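Local atomic coordinates of N-acetylneuraminate lyase (Fusobacterium nucleatum subsp. nucleatum ATCC 25586, PDB entry 5ZKA), a protein that belongs to the dihydrodipicolinate synthetase family and folds as a TIM barrel, a ring of parallel strands surrounded by helices. Residues Lys19-Ala24 against Ile228-Ile233; Tyr46-Met51 against Asp86-Ile91; Gly60-Asn65 against Gly263-Ile268; Thr70-Arg75 against Tyr281-Met286. One frame throughout, in Å; residues are numbered along the deposited sequence.

Contact 1 of 4, residues Lys19-Ala24 against Ile228-Ile233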
loop_
_atom_site.group_PDB
_atom_site.type_symbol
_atom_site.label_atom_id
_atom_site.label_comp_id
_atom_site.label_asym_id
_atom_site.label_seq_id
_atom_site.Cartn_x
_atom_site.Cartn_y
_atom_site.Cartn_z
ATOM N N LYS A 19 22.298 -3.269 -2.478
ATOM C CA LYS A 19 20.979 -3.882 -2.551
ATOM C C LYS A 19 20.859 -5.029 -1.552
ATOM O O LYS A 19 21.857 -5.627 -1.145
ATOM C CB LYS A 19 20.714 -4.416 -3.959
ATOM C CG LYS A 19 20.721 -3.356 -5.041
ATOM C CD LYS A 19 20.615 -3.969 -6.432
ATOM C CE LYS A 19 19.357 -3.500 -7.148
ATOM N NZ LYS A 19 19.311 -4.011 -8.548
ATOM N N GLY A 20 19.622 -5.337 -1.157
ATOM C CA GLY A 20 19.350 -6.565 -0.433
ATOM C C GLY A 20 18.639 -6.315 0.881
ATOM O O GLY A 20 18.121 -5.224 1.148
ATOM N N ILE A 21 18.634 -7.351 1.720
ATOM C CA ILE A 21 17.866 -7.377 2.962
ATOM C C ILE A 21 18.771 -6.962 4.120
ATOM O O ILE A 21 19.796 -7.602 4.368
ATOM C CB ILE A 21 17.281 -8.775 3.207
ATOM C CG1 ILE A 21 16.454 -9.237 2.002
ATOM C CG2 ILE A 21 16.480 -8.805 4.489
ATOM C CD1 ILE A 21 15.218 -8.416 1.758
ATOM N N TYR A 22 18.387 -5.899 4.829
ATOM C CA TYR A 22 19.118 -5.383 5.988
ATOM C C TYR A 22 18.310 -5.612 7.260
ATOM O O TYR A 22 17.148 -5.202 7.337
ATOM C CB TYR A 22 19.370 -3.873 5.869
ATOM C CG TYR A 22 20.375 -3.438 4.833
ATOM C CD1 TYR A 22 20.126 -3.622 3.480
ATOM C CD2 TYR A 22 21.548 -2.785 5.206
ATOM C CE1 TYR A 22 21.034 -3.218 2.525
ATOM C CE2 TYR A 22 22.464 -2.365 4.256
ATOM C CZ TYR A 22 22.192 -2.577 2.916
ATOM O OH TYR A 22 23.080 -2.174 1.958
ATOM N N SER A 23 18.929 -6.208 8.278
ATOM C CA SER A 23 18.305 -6.209 9.595
ATOM C C SER A 23 18.535 -4.864 10.270
ATOM O O SER A 23 19.668 -4.376 10.317
ATOM C CB SER A 23 18.884 -7.315 10.479
ATOM O OG SER A 23 18.364 -8.586 10.117
ATOM N N ALA A 24 17.470 -4.276 10.804
ATOM C CA ALA A 24 17.617 -3.152 11.721
ATOM C C ALA A 24 18.065 -3.745 13.039
ATOM O O ALA A 24 17.278 -4.367 13.762
ATOM C CB ALA A 24 16.312 -2.372 11.859
ATOM N N ILE A 228 15.486 -15.321 6.710
ATOM C CA ILE A 228 15.501 -16.351 5.667
ATOM C C ILE A 228 14.302 -16.178 4.742
ATOM O O ILE A 228 14.448 -16.089 3.515
ATOM C CB ILE A 228 15.532 -17.760 6.289
ATOM C CG1 ILE A 228 16.829 -17.964 7.071
ATOM C CG2 ILE A 228 15.385 -18.856 5.209
ATOM C CD1 ILE A 228 18.069 -17.658 6.278
ATOM N N ARG A 229 13.098 -16.126 5.323
ATOM C CA ARG A 229 11.887 -15.942 4.519
ATOM C C ARG A 229 11.915 -14.622 3.762
ATOM O O ARG A 229 11.477 -14.550 2.609
ATOM C CB ARG A 229 10.641 -15.994 5.408
ATOM C CG ARG A 229 10.163 -17.407 5.770
ATOM C CD ARG A 229 8.796 -17.329 6.456
ATOM N NE ARG A 229 8.402 -18.635 6.967
ATOM C CZ ARG A 229 8.604 -19.046 8.213
ATOM N NH1 ARG A 229 9.195 -18.231 9.083
ATOM N NH2 ARG A 229 8.229 -20.275 8.582
ATOM N N ALA A 230 12.421 -13.564 4.398
ATOM C CA ALA A 230 12.428 -12.252 3.754
ATOM C C ALA A 230 13.259 -12.262 2.480
ATOM O O ALA A 230 12.849 -11.700 1.458
ATOM C CB ALA A 230 12.959 -11.194 4.717
ATOM N N LYS A 231 14.445 -12.873 2.524
ATOM C CA LYS A 231 15.238 -12.998 1.306
ATOM C C LYS A 231 14.515 -13.837 0.256
ATOM O O LYS A 231 14.596 -13.542 -0.942
ATOM C CB LYS A 231 16.606 -13.604 1.625
ATOM C CG LYS A 231 17.558 -12.645 2.301
ATOM C CD LYS A 231 18.958 -13.243 2.372
ATOM C CE LYS A 231 19.779 -12.889 1.153
ATOM N NZ LYS A 231 21.222 -13.024 1.472
ATOM N N GLN A 232 13.808 -14.890 0.679
ATOM C CA GLN A 232 13.043 -15.692 -0.278
ATOM C C GLN A 232 11.989 -14.841 -0.986
ATOM O O GLN A 232 11.912 -14.832 -2.220
ATOM C CB GLN A 232 12.379 -16.880 0.430
ATOM C CG GLN A 232 13.337 -17.984 0.850
ATOM C CD GLN A 232 12.681 -19.024 1.753
ATOM O OE1 GLN A 232 11.582 -18.816 2.278
ATOM N NE2 GLN A 232 13.362 -20.149 1.943
ATOM N N ILE A 233 11.157 -14.126 -0.218
ATOM C CA ILE A 233 10.135 -13.263 -0.829
ATOM C C ILE A 233 10.774 -12.337 -1.855
ATOM O O ILE A 233 10.357 -12.278 -3.020
ATOM C CB ILE A 233 9.382 -12.458 0.244
ATOM C CG1 ILE A 233 8.583 -13.371 1.187
ATOM C CG2 ILE A 233 8.469 -11.405 -0.425
ATOM C CD1 ILE A 233 8.115 -12.664 2.485
#

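Contact 2 of 4, residues Tyr46-Met51 against Asp86-Ile91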
loop_
_atom_site.group_PDB
_atom_site.type_symbol
_atom_site.label_atom_id
_atom_site.label_comp_id
_atom_site.label_asym_id
_atom_site.label_seq_id
_atom_site.Cartn_x
_atom_site.Cartn_y
_atom_site.Cartn_z
ATOM N N TYR A 46 24.394 -13.767 14.804
ATOM C CA TYR A 46 23.186 -14.463 14.361
ATOM C C TYR A 46 22.672 -13.896 13.040
ATOM O O TYR A 46 22.329 -14.650 12.124
ATOM C CB TYR A 46 22.110 -14.370 15.442
ATOM C CG TYR A 46 20.901 -15.242 15.198
ATOM C CD1 TYR A 46 20.943 -16.607 15.460
ATOM C CD2 TYR A 46 19.708 -14.699 14.740
ATOM C CE1 TYR A 46 19.828 -17.408 15.243
ATOM C CE2 TYR A 46 18.603 -15.486 14.523
ATOM C CZ TYR A 46 18.666 -16.842 14.775
ATOM O OH TYR A 46 17.549 -17.620 14.560
ATOM N N ASN A 47 22.625 -12.565 12.916
ATOM C CA ASN A 47 22.139 -11.956 11.679
ATOM C C ASN A 47 23.014 -12.321 10.484
ATOM O O ASN A 47 22.508 -12.663 9.407
ATOM C CB ASN A 47 22.066 -10.439 11.839
ATOM C CG ASN A 47 20.760 -9.997 12.432
ATOM O OD1 ASN A 47 19.737 -9.992 11.750
ATOM N ND2 ASN A 47 20.776 -9.641 13.711
ATOM N N ILE A 48 24.332 -12.232 10.643
ATOM C CA ILE A 48 25.218 -12.475 9.510
ATOM C C ILE A 48 25.272 -13.965 9.181
ATOM O O ILE A 48 25.184 -14.365 8.013
ATOM C CB ILE A 48 26.622 -11.919 9.803
ATOM C CG1 ILE A 48 26.574 -10.401 9.996
ATOM C CG2 ILE A 48 27.589 -12.309 8.693
ATOM C CD1 ILE A 48 27.884 -9.833 10.580
ATOM N N ASP A 49 25.442 -14.806 10.204
ATOM C CA ASP A 49 25.726 -16.219 9.974
ATOM C C ASP A 49 24.476 -17.069 9.771
ATOM O O ASP A 49 24.535 -18.073 9.050
ATOM C CB ASP A 49 26.529 -16.811 11.141
ATOM C CG ASP A 49 27.862 -16.103 11.373
ATOM O OD1 ASP A 49 28.360 -15.409 10.460
ATOM O OD2 ASP A 49 28.418 -16.257 12.483
ATOM N N LYS A 50 23.360 -16.727 10.411
ATOM C CA LYS A 50 22.166 -17.567 10.344
ATOM C C LYS A 50 21.030 -16.946 9.549
ATOM O O LYS A 50 20.378 -17.647 8.768
ATOM C CB LYS A 50 21.673 -17.905 11.758
ATOM C CG LYS A 50 22.705 -18.667 12.615
ATOM C CD LYS A 50 23.169 -19.946 11.946
ATOM C CE LYS A 50 24.327 -20.575 12.719
ATOM N NZ LYS A 50 24.852 -21.827 12.080
ATOM N N MET A 51 20.767 -15.651 9.728
ATOM C CA MET A 51 19.790 -14.972 8.881
ATOM C C MET A 51 20.340 -14.674 7.493
ATOM O O MET A 51 19.553 -14.435 6.573
ATOM C CB MET A 51 19.313 -13.674 9.544
ATOM C CG MET A 51 18.666 -13.876 10.920
ATOM S SD MET A 51 17.123 -14.853 10.897
ATOM C CE MET A 51 17.731 -16.541 11.185
ATOM N N ASP A 86 33.930 -6.493 7.258
ATOM C CA ASP A 86 33.429 -6.204 5.919
ATOM C C ASP A 86 32.611 -7.359 5.341
ATOM O O ASP A 86 32.531 -7.514 4.121
ATOM C CB ASP A 86 34.588 -5.854 4.984
ATOM N N SER A 87 31.991 -8.178 6.199
ATOM C CA SER A 87 31.236 -9.329 5.704
ATOM C C SER A 87 29.896 -8.933 5.093
ATOM O O SER A 87 29.421 -9.599 4.166
ATOM C CB SER A 87 31.008 -10.333 6.834
ATOM O OG SER A 87 30.409 -9.697 7.950
ATOM N N VAL A 88 29.257 -7.880 5.605
ATOM C CA VAL A 88 27.966 -7.422 5.113
ATOM C C VAL A 88 28.026 -5.908 4.947
ATOM O O VAL A 88 28.946 -5.241 5.431
ATOM C CB VAL A 88 26.813 -7.816 6.058
ATOM C CG1 VAL A 88 26.691 -9.346 6.152
ATOM C CG2 VAL A 88 27.058 -7.227 7.443
ATOM N N ASN A 89 27.034 -5.366 4.244
ATOM C CA ASN A 89 26.903 -3.915 4.175
ATOM C C ASN A 89 26.534 -3.360 5.544
ATOM O O ASN A 89 25.821 -3.997 6.324
ATOM C CB ASN A 89 25.828 -3.499 3.174
ATOM C CG ASN A 89 26.234 -3.735 1.734
ATOM O OD1 ASN A 89 27.243 -3.213 1.265
ATOM N ND2 ASN A 89 25.438 -4.531 1.021
ATOM N N LEU A 90 26.992 -2.141 5.822
ATOM C CA LEU A 90 26.635 -1.454 7.054
ATOM C C LEU A 90 26.147 -0.053 6.734
ATOM O O LEU A 90 26.811 0.677 5.993
ATOM C CB LEU A 90 27.827 -1.363 8.001
ATOM C CG LEU A 90 28.399 -2.664 8.552
ATOM C CD1 LEU A 90 29.622 -2.338 9.367
ATOM C CD2 LEU A 90 27.373 -3.353 9.408
ATOM N N ILE A 91 25.010 0.324 7.316
ATOM C CA ILE A 91 24.500 1.691 7.288
ATOM C C ILE A 91 24.405 2.176 8.728
ATOM O O ILE A 91 23.904 1.450 9.596
ATOM C CB ILE A 91 23.123 1.785 6.601
ATOM C CG1 ILE A 91 23.183 1.308 5.146
ATOM C CG2 ILE A 91 22.565 3.244 6.675
ATOM C CD1 ILE A 91 21.776 1.038 4.548
#

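Contact 3 of 4, residues Gly60-Asn65 against Gly263-Ile268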
loop_
_atom_site.group_PDB
_atom_site.type_symbol
_atom_site.label_atom_id
_atom_site.label_comp_id
_atom_site.label_asym_id
_atom_site.label_seq_id
_atom_site.Cartn_x
_atom_site.Cartn_y
_atom_site.Cartn_z
ATOM N N GLY A 60 19.115 2.434 14.242
ATOM C CA GLY A 60 17.773 2.822 13.860
ATOM C C GLY A 60 16.796 2.785 15.026
ATOM O O GLY A 60 17.155 2.547 16.182
ATOM N N SER A 61 15.517 3.024 14.699
ATOM C CA SER A 61 14.472 2.966 15.717
ATOM C C SER A 61 14.478 1.622 16.438
ATOM O O SER A 61 14.321 1.564 17.665
ATOM C CB SER A 61 13.104 3.214 15.076
ATOM O OG SER A 61 13.137 4.364 14.244
ATOM N N THR A 62 14.685 0.537 15.686
ATOM C CA THR A 62 14.628 -0.818 16.228
ATOM C C THR A 62 15.717 -1.066 17.258
ATOM O O THR A 62 15.529 -1.872 18.180
ATOM C CB THR A 62 14.755 -1.821 15.085
ATOM O OG1 THR A 62 13.696 -1.600 14.141
ATOM C CG2 THR A 62 14.702 -3.254 15.608
ATOM N N GLY A 63 16.859 -0.403 17.119
ATOM C CA GLY A 63 17.902 -0.543 18.112
ATOM C C GLY A 63 17.688 0.280 19.357
ATOM O O GLY A 63 18.597 0.379 20.184
ATOM N N GLU A 64 16.506 0.882 19.505
ATOM C CA GLU A 64 16.178 1.745 20.638
ATOM C C GLU A 64 17.097 2.968 20.687
ATOM O O GLU A 64 17.342 3.556 21.748
ATOM C CB GLU A 64 16.187 0.950 21.947
ATOM C CG GLU A 64 15.108 -0.175 21.908
ATOM C CD GLU A 64 15.262 -1.206 23.010
ATOM O OE1 GLU A 64 15.165 -0.840 24.202
ATOM O OE2 GLU A 64 15.497 -2.387 22.675
ATOM N N ASN A 65 17.561 3.372 19.504
ATOM C CA ASN A 65 18.543 4.448 19.375
ATOM C C ASN A 65 18.102 5.737 20.069
ATOM O O ASN A 65 18.906 6.399 20.745
ATOM C CB ASN A 65 18.787 4.701 17.888
ATOM C CG ASN A 65 19.655 5.912 17.640
ATOM O OD1 ASN A 65 19.162 6.995 17.276
ATOM N ND2 ASN A 65 20.959 5.737 17.803
ATOM N N GLY A 263 3.828 -7.520 21.497
ATOM C CA GLY A 263 4.881 -6.564 21.779
ATOM C C GLY A 263 6.067 -6.781 20.862
ATOM O O GLY A 263 6.813 -7.748 21.028
ATOM N N LEU A 264 6.265 -5.868 19.909
ATOM C CA LEU A 264 7.258 -6.063 18.852
ATOM C C LEU A 264 8.662 -6.288 19.415
ATOM O O LEU A 264 9.280 -7.337 19.182
ATOM C CB LEU A 264 7.246 -4.845 17.920
ATOM C CG LEU A 264 8.227 -4.755 16.747
ATOM C CD1 LEU A 264 7.886 -5.772 15.686
ATOM C CD2 LEU A 264 8.209 -3.345 16.141
ATOM N N TYR A 265 9.213 -5.283 20.106
ATOM C CA TYR A 265 10.614 -5.379 20.523
ATOM C C TYR A 265 10.809 -6.509 21.523
ATOM O O TYR A 265 11.782 -7.265 21.428
ATOM C CB TYR A 265 11.101 -4.050 21.110
ATOM C CG TYR A 265 11.133 -2.911 20.107
ATOM C CD1 TYR A 265 11.132 -3.161 18.736
ATOM C CD2 TYR A 265 11.157 -1.590 20.527
ATOM C CE1 TYR A 265 11.152 -2.124 17.815
ATOM C CE2 TYR A 265 11.173 -0.542 19.614
ATOM C CZ TYR A 265 11.169 -0.815 18.262
ATOM O OH TYR A 265 11.192 0.218 17.352
ATOM N N GLN A 266 9.883 -6.654 22.474
ATOM C CA GLN A 266 9.995 -7.716 23.469
ATOM C C GLN A 266 9.940 -9.099 22.826
ATOM O O GLN A 266 10.633 -10.023 23.266
ATOM C CB GLN A 266 8.883 -7.573 24.513
ATOM C CG GLN A 266 8.971 -6.305 25.367
ATOM C CD GLN A 266 8.217 -5.120 24.770
ATOM O OE1 GLN A 266 7.837 -5.130 23.590
ATOM N NE2 GLN A 266 8.005 -4.083 25.585
ATOM N N THR A 267 9.116 -9.270 21.790
ATOM C CA THR A 267 8.924 -10.604 21.217
ATOM C C THR A 267 10.096 -11.002 20.333
ATOM O O THR A 267 10.544 -12.154 20.376
ATOM C CB THR A 267 7.606 -10.652 20.438
ATOM O OG1 THR A 267 6.527 -10.457 21.360
ATOM C CG2 THR A 267 7.410 -12.012 19.742
ATOM N N ILE A 268 10.628 -10.061 19.545
ATOM C CA ILE A 268 11.833 -10.359 18.771
ATOM C C ILE A 268 12.976 -10.741 19.705
ATOM O O ILE A 268 13.683 -11.735 19.479
ATOM C CB ILE A 268 12.206 -9.170 17.862
ATOM C CG1 ILE A 268 11.096 -8.938 16.820
ATOM C CG2 ILE A 268 13.574 -9.416 17.189
ATOM C CD1 ILE A 268 11.252 -7.678 15.996
HETATM O O HOH W 1 11.283 -0.598 14.529
#

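Contact 4 of 4, residues Thr70-Arg75 against Tyr281-Met286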
loop_
_atom_site.group_PDB
_atom_site.type_symbol
_atom_site.label_atom_id
_atom_site.label_comp_id
_atom_site.label_asym_id
_atom_site.label_seq_id
_atom_site.Cartn_x
_atom_site.Cartn_y
_atom_site.Cartn_z
ATOM N N THR A 70 24.290 9.752 23.622
ATOM C CA THR A 70 25.240 9.888 22.523
ATOM C C THR A 70 26.418 8.935 22.689
ATOM O O THR A 70 26.831 8.275 21.730
ATOM C CB THR A 70 25.730 11.335 22.435
ATOM O OG1 THR A 70 24.602 12.215 22.296
ATOM C CG2 THR A 70 26.646 11.509 21.239
ATOM N N GLU A 71 26.966 8.840 23.901
ATOM C CA GLU A 71 28.096 7.934 24.116
ATOM C C GLU A 71 27.675 6.487 23.933
ATOM O O GLU A 71 28.438 5.674 23.400
ATOM C CB GLU A 71 28.696 8.144 25.507
ATOM C CG GLU A 71 29.497 9.438 25.646
ATOM C CD GLU A 71 30.514 9.639 24.525
ATOM O OE1 GLU A 71 31.616 9.054 24.607
ATOM O OE2 GLU A 71 30.216 10.392 23.567
ATOM N N GLU A 72 26.460 6.150 24.357
ATOM C CA GLU A 72 25.971 4.795 24.166
ATOM C C GLU A 72 25.775 4.490 22.686
ATOM O O GLU A 72 26.092 3.382 22.231
ATOM C CB GLU A 72 24.687 4.600 24.974
ATOM C CG GLU A 72 24.987 4.397 26.459
ATOM C CD GLU A 72 23.774 4.497 27.371
ATOM O OE1 GLU A 72 22.774 5.142 26.993
ATOM O OE2 GLU A 72 23.829 3.915 28.481
ATOM N N LYS A 73 25.285 5.470 21.909
ATOM C CA LYS A 73 25.199 5.276 20.463
ATOM C C LYS A 73 26.571 4.986 19.868
ATOM O O LYS A 73 26.720 4.085 19.031
ATOM C CB LYS A 73 24.591 6.504 19.787
ATOM C CG LYS A 73 23.121 6.736 20.097
ATOM C CD LYS A 73 22.730 8.176 19.706
ATOM C CE LYS A 73 21.315 8.534 20.140
ATOM N NZ LYS A 73 20.901 9.878 19.583
ATOM N N LYS A 74 27.588 5.745 20.289
ATOM C CA LYS A 74 28.934 5.541 19.758
ATOM C C LYS A 74 29.442 4.132 20.053
ATOM O O LYS A 74 30.070 3.494 19.197
ATOM C CB LYS A 74 29.884 6.594 20.335
ATOM C CG LYS A 74 29.602 8.025 19.876
ATOM C CD LYS A 74 30.557 9.018 20.565
ATOM C CE LYS A 74 30.430 10.421 19.999
ATOM N NZ LYS A 74 31.346 11.372 20.707
ATOM N N ARG A 75 29.189 3.629 21.262
ATOM C CA ARG A 75 29.688 2.306 21.620
ATOM C C ARG A 75 29.013 1.216 20.789
ATOM O O ARG A 75 29.658 0.237 20.394
ATOM C CB ARG A 75 29.482 2.050 23.112
ATOM C CG ARG A 75 30.087 0.730 23.591
ATOM C CD ARG A 75 31.615 0.814 23.707
ATOM N NE ARG A 75 32.238 -0.502 23.884
ATOM C CZ ARG A 75 33.164 -1.013 23.073
ATOM N NH1 ARG A 75 33.593 -0.316 22.027
ATOM N NH2 ARG A 75 33.670 -2.222 23.304
ATOM N N TYR A 281 17.532 -6.959 27.697
ATOM C CA TYR A 281 16.305 -6.240 28.018
ATOM C C TYR A 281 16.117 -5.064 27.072
ATOM O O TYR A 281 17.013 -4.697 26.312
ATOM C CB TYR A 281 16.321 -5.724 29.465
ATOM C CG TYR A 281 16.538 -6.807 30.500
ATOM C CD1 TYR A 281 15.546 -7.743 30.773
ATOM C CD2 TYR A 281 17.732 -6.899 31.191
ATOM C CE1 TYR A 281 15.743 -8.740 31.715
ATOM C CE2 TYR A 281 17.936 -7.892 32.132
ATOM C CZ TYR A 281 16.938 -8.809 32.388
ATOM O OH TYR A 281 17.142 -9.793 33.327
ATOM N N CYS A 282 14.923 -4.475 27.127
ATOM C CA CYS A 282 14.651 -3.230 26.427
ATOM C C CYS A 282 14.938 -2.055 27.352
ATOM O O CYS A 282 14.965 -2.197 28.577
ATOM C CB CYS A 282 13.198 -3.171 25.958
ATOM S SG CYS A 282 12.776 -4.388 24.687
ATOM N N ARG A 283 15.124 -0.878 26.750
ATOM C CA ARG A 283 15.381 0.330 27.536
ATOM C C ARG A 283 14.108 0.763 28.256
ATOM O O ARG A 283 13.032 0.799 27.652
ATOM C CB ARG A 283 15.881 1.459 26.629
ATOM C CG ARG A 283 17.359 1.377 26.236
ATOM C CD ARG A 283 18.279 1.638 27.433
ATOM N NE ARG A 283 18.230 3.045 27.848
ATOM C CZ ARG A 283 19.291 3.832 28.006
ATOM N NH1 ARG A 283 20.520 3.355 27.828
ATOM N NH2 ARG A 283 19.122 5.099 28.373
ATOM N N LYS A 284 14.219 1.099 29.540
ATOM C CA LYS A 284 13.074 1.684 30.217
ATOM C C LYS A 284 12.689 2.985 29.515
ATOM O O LYS A 284 13.556 3.695 29.001
ATOM C CB LYS A 284 13.382 1.943 31.685
ATOM C CG LYS A 284 13.460 0.676 32.512
ATOM C CD LYS A 284 13.884 0.979 33.922
ATOM C CE LYS A 284 14.595 -0.213 34.531
ATOM N NZ LYS A 284 15.123 0.108 35.882
ATOM N N PRO A 285 11.390 3.326 29.475
ATOM C CA PRO A 285 10.269 2.674 30.161
ATOM C C PRO A 285 9.582 1.558 29.369
ATOM O O PRO A 285 8.427 1.267 29.698
ATOM C CB PRO A 285 9.281 3.827 30.366
ATOM C CG PRO A 285 9.557 4.760 29.179
ATOM C CD PRO A 285 10.917 4.406 28.591
ATOM N N MET A 286 10.232 0.967 28.362
ATOM C CA MET A 286 9.655 -0.207 27.712
ATOM C C MET A 286 9.251 -1.223 28.772
ATOM O O MET A 286 10.024 -1.521 29.690
ATOM C CB MET A 286 10.644 -0.844 26.729
ATOM C CG MET A 286 10.958 -0.026 25.474
ATOM S SD MET A 286 9.507 0.401 24.494
ATOM C CE MET A 286 10.243 0.690 22.895
HETATM O O HOH W 2 21.437 6.931 28.793
#

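Contact 1 of 4, residues Lys19-Ala24 against Ile228-Ile233
I21 meets K231 and A230 where the TIM barrel closes on itself: the first strand, 20-24, lies beside the eighth, 217-220, and the helix that follows the eighth strand, 223-237, packs against the outer side of the first. The CA atoms of I21 and K231 are 6.4 Å apart, so this helix face sits close over the strand.

The direct contacts are van der Waals ones, with no hydrogen bond between the two segments. The branch I21 CG1 comes within 3.6 Å of K231 CG, with I21 CB a little farther from that same carbon, so the isoleucine lies against the first part of the lysine chain while the two side chains cross obliquely. The other branch serves the neighbouring residue: I21 CG2 stands 4.3 Å from A230 CB. This split follows from the chi1 of I21 (-55°), which sets CG1 anti to the carbonyl carbon and CG2 anti to the backbone N. The tip, I21 CD1, reaches 4.1 Å from A230 O. Y223 and F234 of the same helix also touch I21, so the side chain is packed in a buried apolar patch.

Polar interactions run through residues next to the contact. Past the methylenes that lie on I21, the lysine chain bends at its third torsion (90°), and NZ bonds to K52 O and forms a salt bridge with D54. That aspartate serves both segments, because its two carboxylate oxygens are divided between them: D54 OD1 pairs with K231 NZ, while D54 OD2 takes the backbone I21 N.

Contact 2 of 4, residues Tyr46-Met51 against Asp86-Ile91
I48 and V88 pack against each other, each with its CB directed at the other segment and their long axes askew. Both V88 methyls take part. V88 CG1 lies 4.0 Å from I48 CG1 and equally near I48 CG2, while V88 CG2 sits 4.1 Å from I48 CG1 and only slightly farther from I48 CD1. The valine fork is thus spread over the isoleucine, with each prong against a different pair of carbons. I48 runs its CG1 branch out straight, CD1 being anti to CA (chi2 168°), and this carries the methyl past V88 to the serine next door. There I48 CD1 stops 3.6 Å from S87 OG, and I48 CG2 flanks the same oxygen at 3.9 Å.

These carbons are no partners for a hydroxyl, and S87 OG is hydrogen-bonded instead to A84 O, at the end of helix 70-84; I48 touches the A84 side chain as well. In barrel terms, I48 belongs to helix 37-49, the link in the beta-alpha-beta crossover between strands 20-24 and 55-58, and V88 lies just ahead of strand 89-93, the next in the ring. The contact therefore joins the end of one outer helix to the turn that leads out of the following one.

Behind I48, Y46 O accepts from both K50 N (2.9 Å) and M51 N (3.0 Å). On the inward flank, N47 OD1 takes a hydrogen bond from S23 OG of the first strand, and beyond V88 the backbone of N89 pairs with D54 and L56.

Contact 3 of 4, residues Gly60-Asn65 against Gly263-Ile268
T62 and Y265 mark the closest backbone approach, their CA atoms 7.4 Å apart, between an irregular turn and the first turn of a helix. In residues 60-65, E64 N bonds to S61 O at 2.9 Å and E64 itself adopts positive phi. Across from it, G263 caps helix 264-274, and its carbonyl O receives both T267 N and T267 OG1 (2.7 Å from the hydroxyl).

The Y265 side chain carries the contact from the helix side. T62 O lies over one of its faces, and E64 CG approaches the ring obliquely, 4.4 Å from Y265 CD2. At the phenol end a water in the ring plane joins the segments: it donates to T62 OG1 at 2.6 Å and is hydrogen-bonded to Y265 OH at 2.9 Å. T62 OG1 and S61 N also hold O1 and O2 of KPI178, the modified lysine, consistent with the anion-binding role of this GSTGE loop, a signature of the family.

The E64 carboxylate reaches on to R283 N and K269 NZ, M286 packs on Y265, and I259 of helix 242-262 touches L264 and T267. The turn follows strand 55-58 and precedes helix 70-84, and the start of helix 264-274 meets it through Y265.

Contact 4 of 4, residues Thr70-Arg75 against Tyr281-Met286
E72 and R283 meet through a single salt bridge between the first turns of helix 70-84 and the loop that precedes helix 291-304. Their CA atoms are 12.0 Å apart, so the contact is made by side-chain ends alone. R283 NH1 donates to E72 OE1 at 3.0 Å, with a rather bent N-H...O angle of 146°, and weakly to E72 OE2 at 3.4 Å. It is not a flat two-pronged pair: the carboxylate and guanidinium planes stand 79° apart, and NH1 meets OE1 from above the carboxylate plane, 41° out of it. E72 runs out in an extended line, whereas R283 folds at its second and third torsions, which brings its guanidinium round to the acid.

A water completes a small ring, donating to E72 OE1 at 2.9 Å and accepting from R283 NH2 at 3.0 Å. OE1 is therefore well supplied with donors, since S69 N at the helix start bonds to it too, the reach back from the third helical position that forms one half of a capping box. R283 NH1 also bonds to G33 O, the stronger of its polar partners, so E72 does not hold the arginine alone. The arginine backbone is held as well: R283 O accepts from M286 N at 2.9 Å. On the helix face, E71 and K74 make their own weak salt bridge, with K74 NZ also paired to E104.

With the carboxylate sharing its charge among arginine, water and a helix N terminus, E72 would be expected to stay ionised, and the bridge would bind the loop to the helix electrostatically, with little packing.

Overall arrangement
From the N terminus, strand 20-24 enters contact 1, whose long loop closes only when helix 223-237 packs against it, joining the barrel's first strand to the helix after its last. Contact 2 nests inside that loop and ties helix 37-49 to the lead-in of strand 89-93; the two contacts touch, both reaching the same parallel sheet. Contacts 3 and 4 begin inside both loops and end beyond them, so each crosses contacts 1 and 2, and they also cross each other. They fasten the 60-65 turn and helix 70-84 to the C-terminal region, with centres about 11 Å apart. Contacts 1 and 4 lie on opposite sides of the chain's centre.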